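Local coordinates for nisin immunity protein (Lactococcus lactis subsp. lactis, PDB 5XHB) that contributes to the immunity of Lactococcus lactis against externally supplied nisin, as a lipoprotein of the cell membrane, at residues N19-D23 / N24-F28; V213-D217 / D218-A222. All coordinates share one frame; numbering follows the deposited sequence.

Interaction 1 (N19-D23 / N24-F28); sequences NFIYD and NKSYF
Phe-20 and Tyr-27 face each other across a local antiparallel contact at the protein surface, where the chain reverses from strand 19-22 into strand 25-33. At this pair two nearly straight backbone bonds cross: Phe-20 N donates to Tyr-27 O at 3.0 Å, and Tyr-27 N returns a bond to Phe-20 O at 2.9 Å. Both side chains project from one face of the sheet, and CB of Tyr-27 sits over one face of the Phe-20 ring, 3.8 Å from the ring centroid, a CH-pi contact. CG of Phe-20 lies between its own backbone N and carbonyl carbon (chi1 67°), a torsion that swings the ring over the neighbouring strand. The two aromatic rings are near parallel, with planes 20° apart, but slid so far that they barely overlap; the methylene therefore carries the closest contact, not a ring stack. The unit is a beta hairpin closed by a type I' turn from Tyr-22 to Lys-25, with Asp-23 and Asn-24 at its corner, both in left-handed backbone conformations. A second reciprocal pair, Tyr-22 N to Lys-25 O and Lys-25 N to Tyr-22 O, shuts the turn. Tyr-22 O also meets the edge of the Tyr-27 ring, 3.6 Å from CE2, and accepts from a water that in turn hydrogen-bonds to Tyr-27 OH at 2.7 Å, a bridge from turn to phenol. On the opposite face Asn-19 OD1 comes within 3.4 Å of Phe-28 CB, its amide almost perpendicular to the Phe-28 ring. Beyond the hairpin, Phe-20 also meets Phe-12, while Ile-94 touches both Phe-20 and Tyr-27.

Interaction 2 (V213-D217 / D218-A222); sequences VEIND and DFKLA
Glu-214 crosses obliquely over one face of the Phe-219 ring, in a beta hairpin whose strands 210-215 and 218-224 are joined by a type II' turn from Ile-215 to Asp-218. From the start of the glutamate, CB is 3.6 Å from Phe-219 CE1. CG comes next, 4.0 Å from the ring centroid and only 13° off its normal, which places this methylene over the face as a CH-pi contact. CD then reaches Phe-219 CZ at 3.6 Å, and OE2 approaches CE2 at 3.7 Å. The chain is extended beyond CG, and the carboxylate stacks on the ring with the planes 15° apart. At the tip, OE1 is held from outside the hairpin by the backbone N of Glu-198. The ring itself meets His-200 nearly at right angles.

On the other face, Ile-215 CG1 packs against Lys-220 CG, the two side chains crossing at about a right angle. The lysine chain bends at chi2 (-60°) before running out to the carboxylate of Asp-218, two residues back on the same strand; Thr-145 OG1 is a further partner of Asp-218 OD2. Backbone bonds flank the glutamate-phenylalanine pair: Val-213 and Lys-220 exchange two, and Ile-215 and Asp-218 two more at the turn. A water donates to both Ile-215 O and Asp-218 OD1, tying the turn carbonyl to the carboxylate. In the salt bridge, Asp-218 OD2 receives Lys-220 NZ on its syn lone pair, 2.9 Å away, and a weaker bond runs from NZ to OD1.

In the fold
Interaction 1 comes first along the chain and closes well before interaction 2 opens; their centres are 33 Å apart and their nearest atoms about 17 Å, without touching. Each is a hairpin of consecutive strands, but in a different antiparallel sheet. Residues 19-28 belong to the N-terminal sheet, where strand 25-33 pairs onward with strand 90-96. Residues 213-222 belong to the C-terminal sheet, within the range of the Spa1 C-terminal family, where strand 218-224 pairs with 137-145 and strand 210-215 with 191-202. The two hairpins therefore belong to separate sheets of a protein with no helix, built on two antiparallel sheets, and neither contact joins one sheet to the other.

Interaction 1 (N19-D23 / N24-F28)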
loop_
_atom_site.group_PDB
_atom_site.type_symbol
_atom_site.label_atom_id
_atom_site.label_comp_id
_atom_site.label_asym_id
_atom_site.label_seq_id
_atom_site.Cartn_x
_atom_site.Cartn_y
_atom_site.Cartn_z
ATOM N N ASN A 19 10.649 -5.733 3.077
ATOM C CA ASN A 19 10.380 -6.687 4.151
ATOM C C ASN A 19 11.639 -7.413 4.619
ATOM O O ASN A 19 12.398 -7.972 3.809
ATOM C CB ASN A 19 9.318 -7.705 3.711
ATOM C CG ASN A 19 8.013 -7.047 3.294
ATOM O OD1 ASN A 19 7.770 -5.881 3.582
ATOM N ND2 ASN A 19 7.167 -7.800 2.609
ATOM N N PHE A 20 11.872 -7.402 5.925
ATOM C CA PHE A 20 13.104 -7.981 6.436
ATOM C C PHE A 20 12.969 -8.539 7.836
ATOM O O PHE A 20 11.974 -8.320 8.532
ATOM C CB PHE A 20 14.230 -6.938 6.398
ATOM C CG PHE A 20 14.032 -5.775 7.343
ATOM C CD1 PHE A 20 13.256 -4.679 6.969
ATOM C CD2 PHE A 20 14.652 -5.763 8.586
ATOM C CE1 PHE A 20 13.085 -3.597 7.821
ATOM C CE2 PHE A 20 14.485 -4.693 9.455
ATOM C CZ PHE A 20 13.690 -3.602 9.071
ATOM N N ILE A 21 13.994 -9.271 8.245
ATOM C CA ILE A 21 14.051 -9.799 9.590
ATOM C C ILE A 21 15.267 -9.230 10.298
ATOM O O ILE A 21 16.353 -9.166 9.726
ATOM C CB ILE A 21 14.112 -11.330 9.583
ATOM C CG1 ILE A 21 12.865 -11.885 8.896
ATOM C CG2 ILE A 21 14.237 -11.858 10.992
ATOM C CD1 ILE A 21 12.939 -13.374 8.606
ATOM N N TYR A 22 15.081 -8.805 11.536
ATOM C CA TYR A 22 16.181 -8.282 12.321
ATOM C C TYR A 22 16.028 -8.761 13.759
ATOM O O TYR A 22 14.975 -8.582 14.370
ATOM C CB TYR A 22 16.226 -6.753 12.237
ATOM C CG TYR A 22 16.884 -6.100 13.427
ATOM C CD1 TYR A 22 18.149 -6.485 13.838
ATOM C CD2 TYR A 22 16.238 -5.091 14.137
ATOM C CE1 TYR A 22 18.742 -5.907 14.937
ATOM C CE2 TYR A 22 16.834 -4.493 15.229
ATOM C CZ TYR A 22 18.087 -4.907 15.622
ATOM O OH TYR A 22 18.692 -4.321 16.712
ATOM N N ASP A 23 17.079 -9.385 14.284
ATOM C CA ASP A 23 17.073 -9.902 15.652
ATOM C C ASP A 23 15.875 -10.824 15.858
ATOM O O ASP A 23 15.161 -10.720 16.853
ATOM C CB ASP A 23 17.062 -8.742 16.654
ATOM C CG ASP A 23 17.331 -9.188 18.078
ATOM O OD1 ASP A 23 17.728 -10.359 18.269
ATOM O OD2 ASP A 23 17.146 -8.362 19.002
ATOM N N ASN A 24 15.649 -11.696 14.879
ATOM C CA ASN A 24 14.555 -12.671 14.883
ATOM C C ASN A 24 13.125 -12.108 14.893
ATOM O O ASN A 24 12.187 -12.818 15.251
ATOM C CB ASN A 24 14.698 -13.617 16.071
ATOM C CG ASN A 24 14.695 -15.062 15.648
ATOM O OD1 ASN A 24 15.752 -15.686 15.538
ATOM N ND2 ASN A 24 13.506 -15.603 15.381
ATOM N N LYS A 25 12.951 -10.853 14.502
ATOM C CA LYS A 25 11.605 -10.275 14.419
ATOM C C LYS A 25 11.367 -9.716 13.016
ATOM O O LYS A 25 12.296 -9.242 12.380
ATOM C CB LYS A 25 11.416 -9.169 15.462
ATOM C CG LYS A 25 11.469 -9.637 16.909
ATOM C CD LYS A 25 11.109 -8.495 17.864
ATOM C CE LYS A 25 9.752 -7.867 17.523
ATOM N NZ LYS A 25 9.362 -6.759 18.462
ATOM N N SER A 26 10.130 -9.782 12.537
ATOM C CA SER A 26 9.830 -9.328 11.185
ATOM C C SER A 26 9.371 -7.872 11.148
ATOM O O SER A 26 8.462 -7.481 11.886
ATOM C CB SER A 26 8.763 -10.223 10.554
ATOM O OG SER A 26 9.247 -11.552 10.423
ATOM N N TYR A 27 9.987 -7.099 10.258
ATOM C CA TYR A 27 9.708 -5.670 10.101
ATOM C C TYR A 27 9.485 -5.311 8.647
ATOM O O TYR A 27 9.895 -6.056 7.752
ATOM C CB TYR A 27 10.881 -4.826 10.600
ATOM C CG TYR A 27 11.231 -4.962 12.051
ATOM C CD1 TYR A 27 10.659 -4.123 13.004
ATOM C CD2 TYR A 27 12.172 -5.900 12.471
ATOM C CE1 TYR A 27 10.992 -4.224 14.333
ATOM C CE2 TYR A 27 12.516 -6.010 13.804
ATOM C CZ TYR A 27 11.919 -5.177 14.731
ATOM O OH TYR A 27 12.264 -5.286 16.053
ATOM N N PHE A 28 8.915 -4.132 8.394
ATOM C CA PHE A 28 9.019 -3.576 7.051
ATOM C C PHE A 28 9.448 -2.110 7.073
ATOM O O PHE A 28 9.250 -1.400 8.053
ATOM C CB PHE A 28 7.705 -3.744 6.265
ATOM C CG PHE A 28 6.537 -2.897 6.758
ATOM C CD1 PHE A 28 5.876 -3.204 7.938
ATOM C CD2 PHE A 28 6.061 -1.843 5.984
ATOM C CE1 PHE A 28 4.776 -2.442 8.363
ATOM C CE2 PHE A 28 4.967 -1.079 6.383
ATOM C CZ PHE A 28 4.316 -1.378 7.572
HETATM O O HOH W 1 14.141 -7.035 16.797
#

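Interaction 2 (V213-D217 / D218-A222)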
loop_
_atom_site.group_PDB
_atom_site.type_symbol
_atom_site.label_atom_id
_atom_site.label_comp_id
_atom_site.label_asym_id
_atom_site.label_seq_id
_atom_site.Cartn_x
_atom_site.Cartn_y
_atom_site.Cartn_z
ATOM N N VAL A 213 -13.880 -1.910 1.047
ATOM C CA VAL A 213 -14.617 -0.766 0.514
ATOM C C VAL A 213 -16.053 -0.830 0.990
ATOM O O VAL A 213 -16.710 -1.855 0.837
ATOM C CB VAL A 213 -14.604 -0.736 -1.037
ATOM C CG1 VAL A 213 -15.175 0.614 -1.549
ATOM C CG2 VAL A 213 -13.206 -0.973 -1.556
ATOM N N GLU A 214 -16.534 0.262 1.572
ATOM C CA GLU A 214 -17.924 0.372 1.975
ATOM C C GLU A 214 -18.810 0.531 0.737
ATOM O O GLU A 214 -18.684 1.512 -0.000
ATOM C CB GLU A 214 -18.093 1.563 2.926
ATOM C CG GLU A 214 -19.249 1.454 3.883
ATOM C CD GLU A 214 -19.190 2.508 4.983
ATOM O OE1 GLU A 214 -18.535 3.569 4.791
ATOM O OE2 GLU A 214 -19.807 2.275 6.040
ATOM N N ILE A 215 -19.655 -0.465 0.485
ATOM C CA ILE A 215 -20.608 -0.430 -0.621
ATOM C C ILE A 215 -21.993 -0.492 -0.014
ATOM O O ILE A 215 -22.334 -1.482 0.631
ATOM C CB ILE A 215 -20.446 -1.604 -1.600
ATOM C CG1 ILE A 215 -19.032 -1.653 -2.203
ATOM C CG2 ILE A 215 -21.502 -1.521 -2.697
ATOM C CD1 ILE A 215 -18.664 -0.443 -3.001
ATOM N N ASN A 216 -22.789 0.546 -0.230
ATOM C CA ASN A 216 -24.098 0.642 0.419
ATOM C C ASN A 216 -23.935 0.463 1.931
ATOM O O ASN A 216 -23.242 1.263 2.561
ATOM C CB ASN A 216 -25.057 -0.359 -0.224
ATOM C CG ASN A 216 -25.230 -0.082 -1.710
ATOM O OD1 ASN A 216 -24.987 1.040 -2.154
ATOM N ND2 ASN A 216 -25.600 -1.100 -2.489
ATOM N N ASP A 217 -24.504 -0.582 2.519
ATOM C CA ASP A 217 -24.444 -0.692 3.970
ATOM C C ASP A 217 -23.483 -1.748 4.512
ATOM O O ASP A 217 -23.649 -2.188 5.651
ATOM C CB ASP A 217 -25.838 -0.974 4.532
ATOM C CG ASP A 217 -26.787 0.179 4.306
ATOM O OD1 ASP A 217 -26.578 1.242 4.920
ATOM O OD2 ASP A 217 -27.723 0.029 3.505
ATOM N N ASP A 218 -22.494 -2.175 3.739
ATOM C CA ASP A 218 -21.446 -2.958 4.393
ATOM C C ASP A 218 -20.130 -2.975 3.656
ATOM O O ASP A 218 -20.036 -2.652 2.467
ATOM C CB ASP A 218 -21.901 -4.402 4.678
ATOM C CG ASP A 218 -21.873 -5.275 3.472
ATOM O OD1 ASP A 218 -22.348 -4.802 2.418
ATOM O OD2 ASP A 218 -21.375 -6.434 3.584
ATOM N N PHE A 219 -19.099 -3.357 4.400
ATOM C CA PHE A 219 -17.752 -3.353 3.867
ATOM C C PHE A 219 -17.513 -4.613 3.058
ATOM O O PHE A 219 -17.755 -5.724 3.539
ATOM C CB PHE A 219 -16.743 -3.223 4.999
ATOM C CG PHE A 219 -16.599 -1.816 5.501
ATOM C CD1 PHE A 219 -15.784 -0.913 4.824
ATOM C CD2 PHE A 219 -17.282 -1.394 6.631
ATOM C CE1 PHE A 219 -15.650 0.391 5.284
ATOM C CE2 PHE A 219 -17.156 -0.090 7.091
ATOM C CZ PHE A 219 -16.341 0.803 6.411
ATOM N N LYS A 220 -17.052 -4.428 1.819
ATOM C CA LYS A 220 -16.754 -5.544 0.923
ATOM C C LYS A 220 -15.252 -5.680 0.680
ATOM O O LYS A 220 -14.534 -4.686 0.632
ATOM C CB LYS A 220 -17.456 -5.347 -0.425
ATOM C CG LYS A 220 -18.972 -5.219 -0.331
ATOM C CD LYS A 220 -19.598 -6.465 0.298
ATOM C CE LYS A 220 -21.116 -6.518 0.013
ATOM N NZ LYS A 220 -21.869 -7.404 0.950
ATOM N N LEU A 221 -14.805 -6.911 0.459
ATOM C CA LEU A 221 -13.405 -7.203 0.189
ATOM C C LEU A 221 -13.027 -6.883 -1.244
ATOM O O LEU A 221 -13.685 -7.347 -2.185
ATOM C CB LEU A 221 -13.129 -8.683 0.491
ATOM C CG LEU A 221 -11.818 -9.244 -0.060
ATOM C CD1 LEU A 221 -10.662 -8.564 0.631
ATOM C CD2 LEU A 221 -11.760 -10.767 0.121
ATOM N N ALA A 222 -11.974 -6.083 -1.407
ATOM C CA ALA A 222 -11.418 -5.753 -2.711
ATOM C C ALA A 222 -10.050 -6.405 -2.852
ATOM O O ALA A 222 -9.186 -6.216 -1.994
ATOM C CB ALA A 222 -11.297 -4.242 -2.892
HETATM O O HOH W 2 -23.237 -3.982 0.029
HETATM O O HOH W 3 -25.259 -3.190 1.935
#